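Local coordinates for protein carboxylesterase (Est-2) (Archaeoglobus fulgidus, PDB 5FRD) that probably hydrolyses carboxylic esters as a thermophilic carboxylesterase and binds a coenzyme A molecule in the vicinity of its active site, at residues 2-7 / 54-59; 24-29 / 38-43; 74-79 / 103-108. One frame throughout, in Å; residues are numbered along the deposited sequence.

Contact 1. Residues 2-7 / 54-59; sequences LERVFI and HGQSDT
R4 and F6, on strand 3-9 at one edge of the alpha/beta-hydrolase sheet, both meet Q56 in the loop after strand 47-49. The firmer half lies at R4. In the conformer described, one of two modelled for Q56, its CG sits over one face of the guanidinium, 3.6 Å above the plane and offset toward the rim, 3.7 Å from R4 NH1. The arginine leaves the backbone with CG anti to N (chi1 -177°) and bends at chi3, bringing its head to the loop. Arginine suits this place because a face of its flat head can accept a methylene while NH1 makes a salt bridge with D50 OD2 and a hydrogen bond with S15. The same oxygen also receives Q56 N, so one carboxylate ties strand and loop together. The loop makes a type II' turn from H54 to S57, with G55 at a positive phi that glycine adopts readily.

F6 and Q56 form the looser, solvent-facing half; no hydrogen bond crosses in either half. The ring stands nearly perpendicular to the Q56 amide. Its CE2 lies 3.9 Å from Q56 O, which approaches the ring edge in plane and is hydrogen-bonded to K13 NZ.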
loop_
_atom_site.group_PDB
_atom_site.type_symbol
_atom_site.label_atom_id
_atom_site.label_comp_id
_atom_site.label_asym_id
_atom_site.label_seq_id
_atom_site.Cartn_x
_atom_site.Cartn_y
_atom_site.Cartn_z
ATOM N N LEU A 2 18.699 -5.390 -4.925
ATOM C CA LEU A 2 17.370 -5.982 -5.151
ATOM C C LEU A 2 17.401 -7.048 -6.230
ATOM O O LEU A 2 18.222 -7.005 -7.143
ATOM C CB LEU A 2 16.319 -4.933 -5.505
ATOM C CG LEU A 2 16.144 -3.846 -4.456
ATOM C CD1 LEU A 2 14.907 -3.046 -4.817
ATOM C CD2 LEU A 2 16.037 -4.385 -3.038
ATOM N N GLU A 3 16.487 -8.001 -6.094
ATOM C CA GLU A 3 16.278 -9.060 -7.069
ATOM C C GLU A 3 14.821 -9.040 -7.469
ATOM O O GLU A 3 13.949 -8.725 -6.631
ATOM C CB GLU A 3 16.587 -10.449 -6.477
ATOM C CG GLU A 3 16.691 -11.547 -7.533
ATOM C CD GLU A 3 16.591 -12.987 -7.040
ATOM O OE1 GLU A 3 16.570 -13.247 -5.826
ATOM O OE2 GLU A 3 16.541 -13.865 -7.929
ATOM N N ARG A 4 14.547 -9.368 -8.708
ATOM C CA ARG A 4 13.189 -9.575 -9.190
ATOM C C ARG A 4 12.953 -11.074 -9.284
ATOM O O ARG A 4 13.790 -11.813 -9.822
ATOM C CB ARG A 4 12.958 -8.914 -10.519
ATOM C CG ARG A 4 11.519 -9.055 -10.999
ATOM C CD ARG A 4 11.201 -8.236 -12.217
ATOM N NE ARG A 4 11.170 -6.811 -11.936
ATOM C CZ ARG A 4 10.122 -6.151 -11.436
ATOM N NH1 ARG A 4 9.020 -6.801 -11.061
ATOM N NH2 ARG A 4 10.172 -4.828 -11.287
ATOM N N VAL A 5 11.827 -11.523 -8.750
ATOM C CA VAL A 5 11.456 -12.951 -8.781
ATOM C C VAL A 5 10.087 -13.096 -9.366
ATOM O O VAL A 5 9.325 -12.130 -9.492
ATOM C CB VAL A 5 11.511 -13.609 -7.402
ATOM C CG1 VAL A 5 12.924 -13.559 -6.848
ATOM C CG2 VAL A 5 10.527 -12.958 -6.437
ATOM N N PHE A 6 9.754 -14.334 -9.720
ATOM C CA PHE A 6 8.455 -14.661 -10.298
ATOM C C PHE A 6 7.927 -15.899 -9.617
ATOM O O PHE A 6 8.683 -16.832 -9.382
ATOM C CB PHE A 6 8.595 -14.900 -11.804
ATOM C CG PHE A 6 9.015 -13.672 -12.565
ATOM C CD1 PHE A 6 10.352 -13.353 -12.713
ATOM C CD2 PHE A 6 8.052 -12.814 -13.075
ATOM C CE1 PHE A 6 10.729 -12.187 -13.393
ATOM C CE2 PHE A 6 8.435 -11.660 -13.763
ATOM C CZ PHE A 6 9.761 -11.363 -13.900
ATOM N N ILE A 7 6.632 -15.895 -9.375
ATOM C CA ILE A 7 5.872 -17.036 -8.843
ATOM C C ILE A 7 4.621 -17.191 -9.685
ATOM O O ILE A 7 4.295 -16.365 -10.545
ATOM C CB ILE A 7 5.496 -16.838 -7.353
ATOM C CG1 ILE A 7 4.520 -15.689 -7.161
ATOM C CG2 ILE A 7 6.756 -16.678 -6.525
ATOM C CD1 ILE A 7 3.991 -15.573 -5.760
ATOM N N HIS A 54 -0.145 -4.865 -12.983
ATOM C CA HIS A 54 0.868 -3.882 -12.630
ATOM C C HIS A 54 2.251 -4.480 -12.792
ATOM O O HIS A 54 2.462 -5.688 -12.650
ATOM C CB HIS A 54 0.679 -3.411 -11.190
ATOM C CG HIS A 54 -0.695 -2.879 -10.896
ATOM N ND1 HIS A 54 -1.786 -3.693 -10.714
ATOM C CD2 HIS A 54 -1.142 -1.618 -10.749
ATOM C CE1 HIS A 54 -2.852 -2.948 -10.477
ATOM N NE2 HIS A 54 -2.487 -1.687 -10.473
ATOM N N GLY A 55 3.230 -3.618 -13.040
ATOM C CA GLY A 55 4.636 -4.044 -13.109
ATOM C C GLY A 55 4.857 -5.169 -14.096
ATOM O O GLY A 55 4.368 -5.101 -15.233
ATOM N N GLN A 56 5.563 -6.199 -13.648
ATOM C CA GLN A 56 5.871 -7.342 -14.500
ATOM C C GLN A 56 4.953 -8.540 -14.274
ATOM O O GLN A 56 5.237 -9.653 -14.739
ATOM C CB GLN A 56 7.327 -7.735 -14.341
ATOM C CG GLN A 56 8.255 -6.590 -14.646
ATOM C CD GLN A 56 8.312 -6.277 -16.121
ATOM O OE1 GLN A 56 8.253 -7.167 -16.959
ATOM N NE2 GLN A 56 8.339 -4.995 -16.440
ATOM N N SER A 57 3.862 -8.350 -13.543
ATOM C CA SER A 57 2.871 -9.380 -13.366
ATOM C C SER A 57 1.950 -9.489 -14.589
ATOM O O SER A 57 1.788 -8.544 -15.346
ATOM C CB SER A 57 2.091 -9.143 -12.081
ATOM O OG SER A 57 2.947 -9.341 -10.977
ATOM N N ASP A 58 1.335 -10.642 -14.729
ATOM C CA ASP A 58 0.346 -10.845 -15.776
ATOM C C ASP A 58 -0.871 -9.942 -15.589
ATOM O O ASP A 58 -1.204 -9.468 -14.488
ATOM C CB ASP A 58 -0.155 -12.299 -15.805
ATOM C CG ASP A 58 0.777 -13.265 -16.492
ATOM O OD1 ASP A 58 1.772 -12.853 -17.132
ATOM O OD2 ASP A 58 0.492 -14.489 -16.352
ATOM N N THR A 59 -1.558 -9.717 -16.701
ATOM C CA THR A 59 -2.856 -9.054 -16.726
ATOM C C THR A 59 -3.949 -10.102 -16.491
ATOM O O THR A 59 -3.896 -11.206 -17.040
ATOM C CB THR A 59 -3.026 -8.354 -18.086
ATOM O OG1 THR A 59 -2.077 -7.283 -18.187
ATOM C CG2 THR A 59 -4.435 -7.794 -18.286
#

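Contact 2. Residues 24-29 / 38-43; sequences VFYIHS and VNQLTA
In the beta-alpha-beta unit made by strand 24-27, helix 38-43 and strand 47-49, Y26 of the first strand reaches out to Q40 and L41 of the helix. The CA atoms of Y26 and L41 are 8.9 Å apart, a gap that a tyrosine is long enough to span. CD2 of L41 comes to 3.7 Å from Y26 CE1, the two side chains sliding past each other in opposite directions. On the other long side of the ring, Q40 CB lies 3.7 Å from Y26 CE2, and it is 3.6 Å from Y26 OH. Both helix residues approach the ring obliquely, while V24 CG1 sits 3.5 Å above one face of the Y26 ring.

This right-handed crossover belongs to the alpha/beta-hydrolase sheet, and the polar ends of its buried side chains find partners beyond the two segments. The hydroxyl of Y26 is hydrogen-bonded to G45 O, a bond that a phenylalanine could not make, consistent with a tyrosine at this place. Q40 offers only its aliphatic root to the ring: its chain bends at chi2 (66°), turning the amide away so that NE2 bonds to N239 OD1 and M231 O. The Y26 ring and the Q40 amide stand 59° apart, and N239 reaches the helix a second time through a bond between its ND2 and N39 O.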
loop_
_atom_site.group_PDB
_atom_site.type_symbol
_atom_site.label_atom_id
_atom_site.label_comp_id
_atom_site.label_asym_id
_atom_site.label_seq_id
_atom_site.Cartn_x
_atom_site.Cartn_y
_atom_site.Cartn_z
ATOM N N VAL A 24 8.537 -9.282 5.846
ATOM C CA VAL A 24 7.855 -8.024 5.540
ATOM C C VAL A 24 7.368 -8.141 4.102
ATOM O O VAL A 24 8.131 -8.564 3.228
ATOM C CB VAL A 24 8.770 -6.788 5.710
ATOM C CG1 VAL A 24 7.965 -5.499 5.520
ATOM C CG2 VAL A 24 9.409 -6.772 7.075
ATOM N N PHE A 25 6.100 -7.796 3.887
ATOM C CA PHE A 25 5.436 -7.933 2.607
ATOM C C PHE A 25 4.713 -6.634 2.261
ATOM O O PHE A 25 3.801 -6.220 3.001
ATOM C CB PHE A 25 4.446 -9.117 2.659
ATOM C CG PHE A 25 3.917 -9.524 1.309
ATOM C CD1 PHE A 25 4.594 -10.452 0.520
ATOM C CD2 PHE A 25 2.747 -8.988 0.832
ATOM C CE1 PHE A 25 4.091 -10.808 -0.716
ATOM C CE2 PHE A 25 2.254 -9.371 -0.409
ATOM C CZ PHE A 25 2.943 -10.281 -1.153
ATOM N N TYR A 26 5.117 -5.988 1.153
ATOM C CA TYR A 26 4.625 -4.667 0.811
ATOM C C TYR A 26 3.650 -4.720 -0.342
ATOM O O TYR A 26 3.914 -5.408 -1.335
ATOM C CB TYR A 26 5.776 -3.742 0.382
ATOM C CG TYR A 26 6.954 -3.634 1.310
ATOM C CD1 TYR A 26 7.989 -4.532 1.239
ATOM C CD2 TYR A 26 7.074 -2.595 2.232
ATOM C CE1 TYR A 26 9.111 -4.429 2.036
ATOM C CE2 TYR A 26 8.176 -2.514 3.068
ATOM C CZ TYR A 26 9.185 -3.426 2.977
ATOM O OH TYR A 26 10.300 -3.319 3.804
ATOM N N ILE A 27 2.591 -3.916 -0.255
ATOM C CA ILE A 27 1.538 -3.853 -1.261
ATOM C C ILE A 27 1.338 -2.380 -1.690
ATOM O O ILE A 27 0.937 -1.528 -0.885
ATOM C CB ILE A 27 0.185 -4.417 -0.766
ATOM C CG1 ILE A 27 0.404 -5.765 -0.073
ATOM C CG2 ILE A 27 -0.745 -4.554 -1.956
ATOM C CD1 ILE A 27 -0.849 -6.371 0.500
ATOM N N HIS A 28 1.637 -2.129 -2.957
ATOM C CA HIS A 28 1.594 -0.806 -3.581
ATOM C C HIS A 28 0.196 -0.260 -3.804
ATOM O O HIS A 28 -0.811 -0.953 -3.642
ATOM C CB HIS A 28 2.343 -0.825 -4.915
ATOM C CG HIS A 28 1.723 -1.702 -5.947
ATOM N ND1 HIS A 28 0.617 -1.333 -6.680
ATOM C CD2 HIS A 28 2.050 -2.950 -6.360
ATOM C CE1 HIS A 28 0.301 -2.313 -7.513
ATOM N NE2 HIS A 28 1.128 -3.322 -7.308
ATOM N N SER A 29 0.144 1.002 -4.246
ATOM C CA SER A 29 -1.074 1.742 -4.497
ATOM C C SER A 29 -1.518 1.741 -5.952
ATOM O O SER A 29 -0.903 1.111 -6.824
ATOM C CB SER A 29 -0.866 3.180 -3.959
ATOM O OG SER A 29 0.244 3.757 -4.559
ATOM N N VAL A 38 11.135 0.588 -3.322
ATOM C CA VAL A 38 12.592 0.376 -3.421
ATOM C C VAL A 38 13.389 0.873 -2.212
ATOM O O VAL A 38 14.316 0.215 -1.785
ATOM C CB VAL A 38 13.246 0.939 -4.705
ATOM C CG1 VAL A 38 12.823 0.111 -5.906
ATOM C CG2 VAL A 38 12.990 2.424 -4.890
ATOM N N ASN A 39 13.015 2.026 -1.664
ATOM C CA ASN A 39 13.774 2.560 -0.523
ATOM C C ASN A 39 13.625 1.746 0.747
ATOM O O ASN A 39 14.521 1.714 1.598
ATOM C CB ASN A 39 13.379 4.009 -0.228
ATOM C CG ASN A 39 13.611 4.922 -1.394
ATOM O OD1 ASN A 39 14.759 5.178 -1.772
ATOM N ND2 ASN A 39 12.541 5.402 -2.002
ATOM N N GLN A 40 12.512 1.009 0.871
ATOM C CA GLN A 40 12.292 0.110 1.980
ATOM C C GLN A 40 12.935 -1.258 1.732
ATOM O O GLN A 40 13.548 -1.847 2.622
ATOM C CB GLN A 40 10.790 -0.076 2.249
ATOM C CG GLN A 40 10.110 1.153 2.834
ATOM C CD GLN A 40 10.070 2.337 1.886
ATOM O OE1 GLN A 40 9.591 2.229 0.768
ATOM N NE2 GLN A 40 10.576 3.541 2.353
ATOM N N LEU A 41 12.835 -1.731 0.496
ATOM C CA LEU A 41 13.378 -3.037 0.157
ATOM C C LEU A 41 14.877 -3.080 0.375
ATOM O O LEU A 41 15.386 -4.076 0.880
ATOM C CB LEU A 41 13.036 -3.424 -1.271
ATOM C CG LEU A 41 11.565 -3.744 -1.491
ATOM C CD1 LEU A 41 11.247 -3.653 -2.962
ATOM C CD2 LEU A 41 11.239 -5.129 -0.934
ATOM N N THR A 42 15.563 -2.001 0.023
ATOM C CA THR A 42 17.030 -1.938 0.131
ATOM C C THR A 42 17.510 -1.776 1.562
ATOM O O THR A 42 18.607 -2.240 1.889
ATOM C CB THR A 42 17.627 -0.837 -0.768
ATOM O OG1 THR A 42 17.055 0.425 -0.395
ATOM C CG2 THR A 42 17.420 -1.120 -2.223
ATOM N N ALA A 43 16.715 -1.155 2.418
ATOM C CA ALA A 43 17.129 -0.879 3.791
ATOM C C ALA A 43 16.587 -1.848 4.804
ATOM O O ALA A 43 17.305 -2.274 5.688
ATOM C CB ALA A 43 16.743 0.553 4.178
#

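Contact 3. Residues 74-79 / 103-108; sequences ESLKKT and PEICLA
I105 projects from the short 3-10 turn 103-105 onto helix 65-79, where L76 and K77 receive it, and the contact depends on how these three side chains are turned. In I105, CG1 takes the crowded position between the backbone N and the carbonyl carbon (chi1 72°), with CG2 beside N. The two branches therefore serve different partners: the CG1 arm runs to L76, the CG2 methyl to K77.

L76 has its CG anti to N (chi1 -171°), which carries both methyls across to the turn. CD2 of L76 lies 4.1 Å from I105 CB and 4.0 Å from I105 O, while L76 CD1 meets I105 CD1 at 4.2 Å as the two chains slide past each other in opposite directions. Leucine and isoleucine suit this buried place because their branched, wholly apolar chains bring in no polar group that would need a partner. K77, modelled in two conformers, is extended beyond CG in the one described and passes I105 at about a right angle. Its CG and CE each lie 4.0 Å from I105 CG2, so a methyl rests against the aliphatic shaft. Lysine fits this border because its shaft can pack while its amine stays near acids: K77 NZ makes a long salt bridge, 3.7 Å, with E74 OE2. An alanine in place of I105 is likely to open a gap beside L76 and leave the K77 shaft without its supporting methyl.

Around the contact, L76 also packs on V85 of strand 83-88. I105 touches L98 of helix 90-101, and its backbone bonds to A83, so the turn sits between two helices just where the chain enters strand 106-112.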
loop_
_atom_site.group_PDB
_atom_site.type_symbol
_atom_site.label_atom_id
_atom_site.label_comp_id
_atom_site.label_asym_id
_atom_site.label_seq_id
_atom_site.Cartn_x
_atom_site.Cartn_y
_atom_site.Cartn_z
ATOM N N GLU A 74 -1.831 -15.353 -1.437
ATOM C CA GLU A 74 -1.145 -16.482 -2.033
ATOM C C GLU A 74 0.319 -16.182 -2.256
ATOM O O GLU A 74 1.198 -17.006 -2.039
ATOM C CB GLU A 74 -1.807 -16.887 -3.358
ATOM C CG GLU A 74 -3.171 -17.522 -3.177
ATOM C CD GLU A 74 -3.083 -18.864 -2.466
ATOM O OE1 GLU A 74 -2.341 -19.739 -2.932
ATOM O OE2 GLU A 74 -3.709 -19.019 -1.409
ATOM N N SER A 75 0.608 -14.950 -2.679
ATOM C CA SER A 75 1.990 -14.567 -2.918
ATOM C C SER A 75 2.817 -14.455 -1.632
ATOM O O SER A 75 3.959 -14.847 -1.604
ATOM C CB SER A 75 2.039 -13.228 -3.674
ATOM O OG SER A 75 1.417 -13.297 -4.944
ATOM N N LEU A 76 2.211 -13.948 -0.568
ATOM C CA LEU A 76 2.835 -13.899 0.719
ATOM C C LEU A 76 3.153 -15.319 1.200
ATOM O O LEU A 76 4.264 -15.619 1.586
ATOM C CB LEU A 76 1.934 -13.128 1.700
ATOM C CG LEU A 76 2.465 -12.774 3.062
ATOM C CD1 LEU A 76 1.598 -11.708 3.712
ATOM C CD2 LEU A 76 2.616 -13.973 3.995
ATOM N N LYS A 77 2.155 -16.184 1.138
ATOM C CA LYS A 77 2.351 -17.570 1.567
ATOM C C LYS A 77 3.518 -18.237 0.833
ATOM O O LYS A 77 4.301 -18.964 1.448
ATOM C CB LYS A 77 1.074 -18.378 1.345
ATOM C CG LYS A 77 -0.039 -18.068 2.315
ATOM C CD LYS A 77 -1.341 -18.723 1.855
ATOM C CE LYS A 77 -2.499 -18.383 2.770
ATOM N NZ LYS A 77 -3.776 -18.977 2.284
ATOM N N LYS A 78 3.660 -17.963 -0.469
ATOM C CA LYS A 78 4.688 -18.603 -1.319
ATOM C C LYS A 78 6.079 -18.006 -1.183
ATOM O O LYS A 78 7.050 -18.581 -1.672
ATOM C CB LYS A 78 4.269 -18.549 -2.793
ATOM C CG LYS A 78 3.106 -19.485 -3.138
ATOM C CD LYS A 78 2.577 -19.225 -4.546
ATOM C CE LYS A 78 1.251 -19.913 -4.813
ATOM N NZ LYS A 78 1.387 -21.392 -4.850
ATOM N N THR A 79 6.187 -16.828 -0.553
ATOM C CA THR A 79 7.468 -16.160 -0.445
ATOM C C THR A 79 8.003 -16.145 0.972
ATOM O O THR A 79 9.109 -16.606 1.227
ATOM C CB THR A 79 7.393 -14.716 -1.019
ATOM O OG1 THR A 79 6.316 -14.015 -0.405
ATOM C CG2 THR A 79 7.228 -14.727 -2.511
ATOM N N PRO A 103 -5.999 -14.084 8.658
ATOM C CA PRO A 103 -5.311 -13.445 9.786
ATOM C C PRO A 103 -4.068 -14.171 10.227
ATOM O O PRO A 103 -3.133 -13.556 10.712
ATOM C CB PRO A 103 -6.372 -13.427 10.891
ATOM C CG PRO A 103 -7.324 -14.524 10.489
ATOM C CD PRO A 103 -7.367 -14.514 9.008
ATOM N N GLU A 104 -4.020 -15.479 10.007
ATOM C CA GLU A 104 -2.927 -16.318 10.423
ATOM C C GLU A 104 -1.582 -15.969 9.776
ATOM O O GLU A 104 -0.527 -16.240 10.322
ATOM C CB GLU A 104 -3.305 -17.796 10.147
ATOM C CG GLU A 104 -3.437 -18.219 8.672
ATOM C CD GLU A 104 -4.763 -17.853 7.995
ATOM O OE1 GLU A 104 -5.734 -17.420 8.682
ATOM O OE2 GLU A 104 -4.828 -18.022 6.750
ATOM N N ILE A 105 -1.647 -15.373 8.578
ATOM C CA ILE A 105 -0.410 -15.048 7.852
ATOM C C ILE A 105 0.118 -13.640 8.154
ATOM O O ILE A 105 1.177 -13.313 7.672
ATOM C CB ILE A 105 -0.498 -15.281 6.317
ATOM C CG1 ILE A 105 -1.372 -14.261 5.622
ATOM C CG2 ILE A 105 -0.953 -16.727 6.009
ATOM C CD1 ILE A 105 -1.537 -14.444 4.125
ATOM N N CYS A 106 -0.629 -12.876 8.958
ATOM C CA CYS A 106 -0.265 -11.506 9.325
ATOM C C CYS A 106 0.330 -11.454 10.705
ATOM O O CYS A 106 -0.362 -11.736 11.711
ATOM C CB CYS A 106 -1.477 -10.637 9.329
ATOM S SG CYS A 106 -2.234 -10.522 7.731
ATOM N N LEU A 107 1.598 -11.118 10.785
ATOM C CA LEU A 107 2.252 -10.918 12.051
ATOM C C LEU A 107 1.904 -9.545 12.625
ATOM O O LEU A 107 1.864 -9.343 13.850
ATOM C CB LEU A 107 3.755 -10.996 11.918
ATOM C CG LEU A 107 4.321 -12.269 11.270
ATOM C CD1 LEU A 107 5.812 -12.124 11.117
ATOM C CD2 LEU A 107 3.948 -13.486 12.122
ATOM N N ALA A 108 1.645 -8.598 11.726
ATOM C CA ALA A 108 1.339 -7.210 12.103
ATOM C C ALA A 108 0.918 -6.500 10.825
ATOM O O ALA A 108 1.109 -7.019 9.733
ATOM C CB ALA A 108 2.553 -6.516 12.688
#

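How the contacts relate
Contact 1 is at the surface, contact 2 is buried and nearest the centre of the chain, and contact 3 is buried with a lysine at its border. All reach the same sheet: edge strand 3-9, strand 24-27 and the start of strand 106-112. Contact 2 is nested within the loop closed by contact 1; L2 packs on L41, and H54 meets H28. Helix 65-79, of contact 3, meets both others: I7 touches S75, and F25 CE1 lies 3.6 Å from L76 CA. The chemistry follows position: outside, a guanidinium face and ring edge against a glutamine's methylenes and carbonyl; inside, an aromatic ring with satisfied polar ends; in contact 3, aliphatic branches against a leucine and a lysine shaft.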